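Local coordinates for manganese-dependent inorganic pyrophosphatase (Methanocaldococcus jannaschii, PDB 2EB0), which hydrolyses inorganic diphosphate to two phosphates, as a family II pyrophosphatase that uses manganese ions as cofactor, at residues Pro29-Asp34 with Met49-Ile54; Gly59-Leu64 with Lys81-Ile86. One frame throughout, in Å; residues are numbered along the deposited sequence.

Contact 1 (Pro29-Asp34 with Met49-Ile54); sequences PARLGD and MEPELI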
loop_
_atom_site.group_PDB
_atom_site.type_symbol
_atom_site.label_atom_id
_atom_site.label_comp_id
_atom_site.label_asym_id
_atom_site.label_seq_id
_atom_site.Cartn_x
_atom_site.Cartn_y
_atom_site.Cartn_z
ATOM N N PRO B 29 13.113 18.735 2.793
ATOM C CA PRO B 29 12.680 18.365 1.445
ATOM C C PRO B 29 13.931 17.929 0.689
ATOM O O PRO B 29 15.032 18.411 0.972
ATOM C CB PRO B 29 12.119 19.668 0.897
ATOM C CG PRO B 29 13.026 20.684 1.521
ATOM C CD PRO B 29 13.095 20.198 2.957
ATOM N N ALA B 30 13.781 17.026 -0.268
ATOM C CA ALA B 30 14.940 16.578 -1.014
ATOM C C ALA B 30 14.518 15.991 -2.351
ATOM O O ALA B 30 13.323 15.770 -2.597
ATOM C CB ALA B 30 15.718 15.548 -0.201
ATOM N N ARG B 31 15.515 15.743 -3.199
ATOM C CA ARG B 31 15.313 15.196 -4.532
ATOM C C ARG B 31 16.369 14.127 -4.824
ATOM O O ARG B 31 17.462 14.153 -4.262
ATOM C CB ARG B 31 15.400 16.331 -5.561
ATOM C CG ARG B 31 16.702 17.118 -5.485
ATOM C CD ARG B 31 16.617 18.459 -6.218
ATOM N NE ARG B 31 17.877 19.204 -6.151
ATOM C CZ ARG B 31 18.899 19.021 -6.986
ATOM N NH1 ARG B 31 18.821 18.119 -7.961
ATOM N NH2 ARG B 31 20.003 19.743 -6.851
ATOM N N LEU B 32 16.035 13.187 -5.701
ATOM C CA LEU B 32 16.944 12.105 -6.058
ATOM C C LEU B 32 17.577 12.303 -7.425
ATOM O O LEU B 32 18.293 11.431 -7.905
ATOM C CB LEU B 32 16.208 10.755 -6.042
ATOM C CG LEU B 32 15.727 10.193 -4.699
ATOM C CD1 LEU B 32 15.198 8.772 -4.888
ATOM C CD2 LEU B 32 16.875 10.179 -3.710
ATOM N N GLY B 33 17.313 13.446 -8.050
ATOM C CA GLY B 33 17.871 13.720 -9.367
ATOM C C GLY B 33 17.783 15.185 -9.762
ATOM O O GLY B 33 17.345 16.019 -8.972
ATOM N N ASP B 34 18.198 15.503 -10.983
ATOM C CA ASP B 34 18.159 16.884 -11.452
ATOM C C ASP B 34 16.756 17.305 -11.851
ATOM O O ASP B 34 15.959 16.490 -12.299
ATOM C CB ASP B 34 19.114 17.081 -12.628
ATOM C CG ASP B 34 20.562 17.146 -12.191
ATOM O OD1 ASP B 34 20.876 17.963 -11.300
ATOM O OD2 ASP B 34 21.386 16.384 -12.740
ATOM N N MET B 49 12.549 27.807 -3.395
ATOM C CA MET B 49 13.897 27.269 -3.574
ATOM C C MET B 49 13.891 25.784 -3.930
ATOM O O MET B 49 13.037 25.025 -3.469
ATOM C CB MET B 49 14.720 27.481 -2.300
ATOM C CG MET B 49 14.754 28.932 -1.817
ATOM S SD MET B 49 15.358 30.098 -3.070
ATOM C CE MET B 49 13.796 30.777 -3.681
ATOM N N GLU B 50 14.851 25.388 -4.757
ATOM C CA GLU B 50 15.005 24.003 -5.194
ATOM C C GLU B 50 15.510 23.124 -4.045
ATOM O O GLU B 50 16.519 23.434 -3.431
ATOM C CB GLU B 50 16.011 23.949 -6.341
ATOM C CG GLU B 50 16.240 22.574 -6.921
ATOM C CD GLU B 50 17.468 22.526 -7.814
ATOM O OE1 GLU B 50 17.633 21.530 -8.554
ATOM O OE2 GLU B 50 18.274 23.482 -7.767
ATOM N N PRO B 51 14.827 22.001 -3.766
ATOM C CA PRO B 51 15.175 21.051 -2.696
ATOM C C PRO B 51 16.594 20.509 -2.827
ATOM O O PRO B 51 17.098 20.352 -3.935
ATOM C CB PRO B 51 14.152 19.928 -2.871
ATOM C CG PRO B 51 13.039 20.564 -3.623
ATOM C CD PRO B 51 13.729 21.470 -4.586
ATOM N N GLU B 52 17.222 20.189 -1.699
ATOM C CA GLU B 52 18.585 19.664 -1.713
ATOM C C GLU B 52 18.635 18.264 -2.330
ATOM O O GLU B 52 17.710 17.465 -2.180
ATOM C CB GLU B 52 19.160 19.616 -0.292
ATOM C CG GLU B 52 18.725 18.396 0.514
ATOM C CD GLU B 52 19.380 18.336 1.879
ATOM O OE1 GLU B 52 18.914 19.044 2.798
ATOM O OE2 GLU B 52 20.370 17.588 2.029
ATOM N N LEU B 53 19.727 17.982 -3.027
ATOM C CA LEU B 53 19.931 16.691 -3.668
ATOM C C LEU B 53 20.617 15.691 -2.732
ATOM O O LEU B 53 21.624 16.012 -2.122
ATOM C CB LEU B 53 20.805 16.864 -4.909
ATOM C CG LEU B 53 21.333 15.561 -5.518
ATOM C CD1 LEU B 53 20.247 14.893 -6.377
ATOM C CD2 LEU B 53 22.550 15.870 -6.366
ATOM N N ILE B 54 20.064 14.489 -2.608
ATOM C CA ILE B 54 20.684 13.451 -1.779
ATOM C C ILE B 54 20.753 12.182 -2.609
ATOM O O ILE B 54 20.113 12.090 -3.657
ATOM C CB ILE B 54 19.900 13.169 -0.488
ATOM C CG1 ILE B 54 18.464 12.759 -0.815
ATOM C CG2 ILE B 54 19.945 14.385 0.405
ATOM C CD1 ILE B 54 17.630 12.470 0.399
HETATM O O HOH W 1 16.359 19.892 2.904
HETATM O O HOH W 2 20.051 21.562 -4.636
#

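Contact 2 (Gly59-Leu64 with Lys81-Ile86); sequences GKEIIL and KLIAII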
loop_
_atom_site.group_PDB
_atom_site.type_symbol
_atom_site.label_atom_id
_atom_site.label_comp_id
_atom_site.label_asym_id
_atom_site.label_seq_id
_atom_site.Cartn_x
_atom_site.Cartn_y
_atom_site.Cartn_z
ATOM N N GLY B 59 21.230 5.903 7.407
ATOM C CA GLY B 59 21.190 6.766 8.573
ATOM C C GLY B 59 20.143 7.859 8.514
ATOM O O GLY B 59 20.108 8.740 9.379
ATOM N N LYS B 60 19.284 7.805 7.500
ATOM C CA LYS B 60 18.234 8.803 7.335
ATOM C C LYS B 60 16.838 8.240 7.585
ATOM O O LYS B 60 16.598 7.046 7.397
ATOM C CB LYS B 60 18.264 9.375 5.910
ATOM C CG LYS B 60 19.536 10.102 5.524
ATOM C CD LYS B 60 19.435 10.665 4.105
ATOM C CE LYS B 60 20.643 11.535 3.747
ATOM N NZ LYS B 60 21.925 10.777 3.752
ATOM N N GLU B 61 15.922 9.097 8.025
ATOM C CA GLU B 61 14.543 8.668 8.205
ATOM C C GLU B 61 13.867 9.157 6.932
ATOM O O GLU B 61 13.834 10.363 6.649
ATOM C CB GLU B 61 13.909 9.299 9.440
ATOM C CG GLU B 61 14.274 8.595 10.738
ATOM C CD GLU B 61 13.458 9.095 11.916
ATOM O OE1 GLU B 61 13.659 8.594 13.044
ATOM O OE2 GLU B 61 12.614 9.992 11.711
ATOM N N ILE B 62 13.335 8.219 6.164
ATOM C CA ILE B 62 12.731 8.545 4.889
ATOM C C ILE B 62 11.213 8.494 4.774
ATOM O O ILE B 62 10.542 7.618 5.329
ATOM C CB ILE B 62 13.307 7.632 3.796
ATOM C CG1 ILE B 62 14.835 7.746 3.766
ATOM C CG2 ILE B 62 12.698 7.981 2.452
ATOM C CD1 ILE B 62 15.360 9.100 3.314
ATOM N N ILE B 63 10.691 9.468 4.042
ATOM C CA ILE B 63 9.278 9.566 3.735
ATOM C C ILE B 63 9.265 9.720 2.218
ATOM O O ILE B 63 9.704 10.746 1.678
ATOM C CB ILE B 63 8.615 10.801 4.364
ATOM C CG1 ILE B 63 8.435 10.587 5.869
ATOM C CG2 ILE B 63 7.271 11.045 3.707
ATOM C CD1 ILE B 63 7.785 11.742 6.585
ATOM N N LEU B 64 8.783 8.688 1.535
ATOM C CA LEU B 64 8.733 8.700 0.083
ATOM C C LEU B 64 7.424 9.267 -0.434
ATOM O O LEU B 64 6.363 8.986 0.111
ATOM C CB LEU B 64 8.907 7.284 -0.454
ATOM C CG LEU B 64 10.180 6.554 -0.022
ATOM C CD1 LEU B 64 10.153 5.130 -0.572
ATOM C CD2 LEU B 64 11.407 7.309 -0.535
ATOM N N LYS B 81 15.596 4.437 7.273
ATOM C CA LYS B 81 14.477 4.160 8.163
ATOM C C LYS B 81 13.203 4.686 7.492
ATOM O O LYS B 81 12.841 5.852 7.666
ATOM C CB LYS B 81 14.706 4.866 9.501
ATOM C CG LYS B 81 14.021 4.237 10.697
ATOM C CD LYS B 81 12.563 4.630 10.807
ATOM C CE LYS B 81 11.978 4.134 12.126
ATOM N NZ LYS B 81 10.539 4.483 12.283
ATOM N N LEU B 82 12.534 3.819 6.728
ATOM C CA LEU B 82 11.306 4.179 6.012
ATOM C C LEU B 82 10.160 4.500 6.976
ATOM O O LEU B 82 9.659 3.613 7.669
ATOM C CB LEU B 82 10.882 3.033 5.090
ATOM C CG LEU B 82 10.484 3.356 3.645
ATOM C CD1 LEU B 82 9.708 2.172 3.060
ATOM C CD2 LEU B 82 9.635 4.616 3.595
ATOM N N ILE B 83 9.745 5.765 7.000
ATOM C CA ILE B 83 8.665 6.233 7.870
ATOM C C ILE B 83 7.278 6.173 7.207
ATOM O O ILE B 83 6.303 5.718 7.816
ATOM C CB ILE B 83 8.899 7.704 8.309
ATOM C CG1 ILE B 83 10.221 7.829 9.070
ATOM C CG2 ILE B 83 7.723 8.200 9.158
ATOM C CD1 ILE B 83 10.218 7.186 10.446
ATOM N N ALA B 84 7.182 6.639 5.964
ATOM C CA ALA B 84 5.890 6.646 5.282
ATOM C C ALA B 84 5.994 6.692 3.768
ATOM O O ALA B 84 7.065 6.919 3.207
ATOM C CB ALA B 84 5.051 7.852 5.764
ATOM N N ILE B 85 4.860 6.463 3.120
ATOM C CA ILE B 85 4.768 6.529 1.673
ATOM C C ILE B 85 3.440 7.195 1.329
ATOM O O ILE B 85 2.379 6.729 1.752
ATOM C CB ILE B 85 4.818 5.131 1.017
ATOM C CG1 ILE B 85 6.191 4.488 1.252
ATOM C CG2 ILE B 85 4.553 5.257 -0.472
ATOM C CD1 ILE B 85 6.359 3.123 0.608
ATOM N N ILE B 86 3.519 8.300 0.590
ATOM C CA ILE B 86 2.358 9.062 0.144
ATOM C C ILE B 86 2.498 9.064 -1.372
ATOM O O ILE B 86 3.388 9.718 -1.929
ATOM C CB ILE B 86 2.400 10.489 0.695
ATOM C CG1 ILE B 86 2.514 10.437 2.222
ATOM C CG2 ILE B 86 1.148 11.251 0.273
ATOM C CD1 ILE B 86 1.335 9.764 2.906
#

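Contact 1 (Pro29-Asp34 with Met49-Ile54)
The guanidinium of Arg31 lies between Glu50 and Leu53. Glu50 OE1 sits over the centre of one face, 3.2 Å from Arg31 CZ. Leu53 CB covers the opposite face, 3.5 Å from Arg31 CZ. Because OE1 lies over the guanidinium and not at its edge, no N-H points at it and the salt bridge rests on charge; the two planes are 17° apart. The edge makes the directed bonds. Arg31 NE donates in plane to Pro51 O at 2.6 Å, and Arg31 NH1 donates to Gly33 O at 2.8 Å. A water links NH2 to Pro51 O. Arg31 CG stands between the backbone N and the carbonyl carbon (chi1 56°), and the extended chain beyond it carries CD and NE to Pro51 O. The main chains pair in parallel: Arg31 N donates to Glu52 O (3.0 Å), and Ile54 N to Arg31 O (3.1 Å, 171° at the hydrogen). Ala30 CB meets Ile54 CD1 at 3.7 Å. The contact pairs the two strands of a beta-alpha-beta unit whose connection is helix 37-45, at one edge of the parallel sheet. Helix 12-25 packs on Arg31 and Pro51 through Ile15, while Val5 of strand 2-5 touches Ala30 and Ile54.

Contact 2 (Gly59-Leu64 with Lys81-Ile86)
Ile83 meets the neighbouring strand with all four side-chain carbons. Its CB lies 3.8 Å from Ile63 CG1. CG1 of Ile83 stands anti to the carbonyl carbon (chi1 -60°), which puts it beside Glu61 CB. From there Ile83 CD1 continues to the carboxylate, 3.9 Å from Glu61 OE2, while CG2 approaches Ile63. With an alanine here, CG1, CG2 and CD1 go, and Glu61 would probably lose the apolar cover along its chain, while Ile63 CG1 would keep just the CB of its contacts with this residue. Lys81 and Glu61 lie side by side, with Lys81 CB 4.0 Å from Glu61 CG. Their charged ends do not touch, and Glu61 instead forms a salt bridge with Arg2. On the face that carries Ile62, Leu64, Leu82 and Ile85, Leu64 CG meets Leu82 CD2 at 4.1 Å, the two chains crossing at about a right angle.

The backbones set these positions. The strands run parallel, and five hydrogen bonds join them. Ile62 O takes a short bond from Ile83 N (2.6 Å), and the next bond is Leu64 N to Ala84 O (3.0 Å). Between these the register slips by one residue, a beta bulge at Ile83. The bulge turns Ile83 toward strand 61-64. Further out, Ile63 bonds to strand 2-5 and packs on Leu21 and Leu25 of helix 12-25. Ile85 bonds to Leu100 of the next strand.

The backbone pairing thus continues across the bulge between mostly buried, apolar side chains, and the charge of Glu61 is met by Arg2 at the Lys81 end.

Both contacts belong to one six-stranded parallel sheet of the DHH domain. Contact 1 pairs the edge strand 52-53 with strand 28-31. Contact 2 pairs 61-65 with 81-87. Strand 2-5 lies between the two pairs. The centres of the contacts are about 15 Å apart and their nearest atoms about 4 Å, without touching. Contact 1 closes before contact 2 opens along the chain. Phe74 touches Leu32 and Ile54 of contact 1 and Ile62 of contact 2. Both lie near the manganese site without reaching the metals. The side chain of Leu32 is about 5 Å from that of His7, a metal ligand, and about 11 Å from a bound manganese. The side chain of Ile86 is about 10 Å from a manganese.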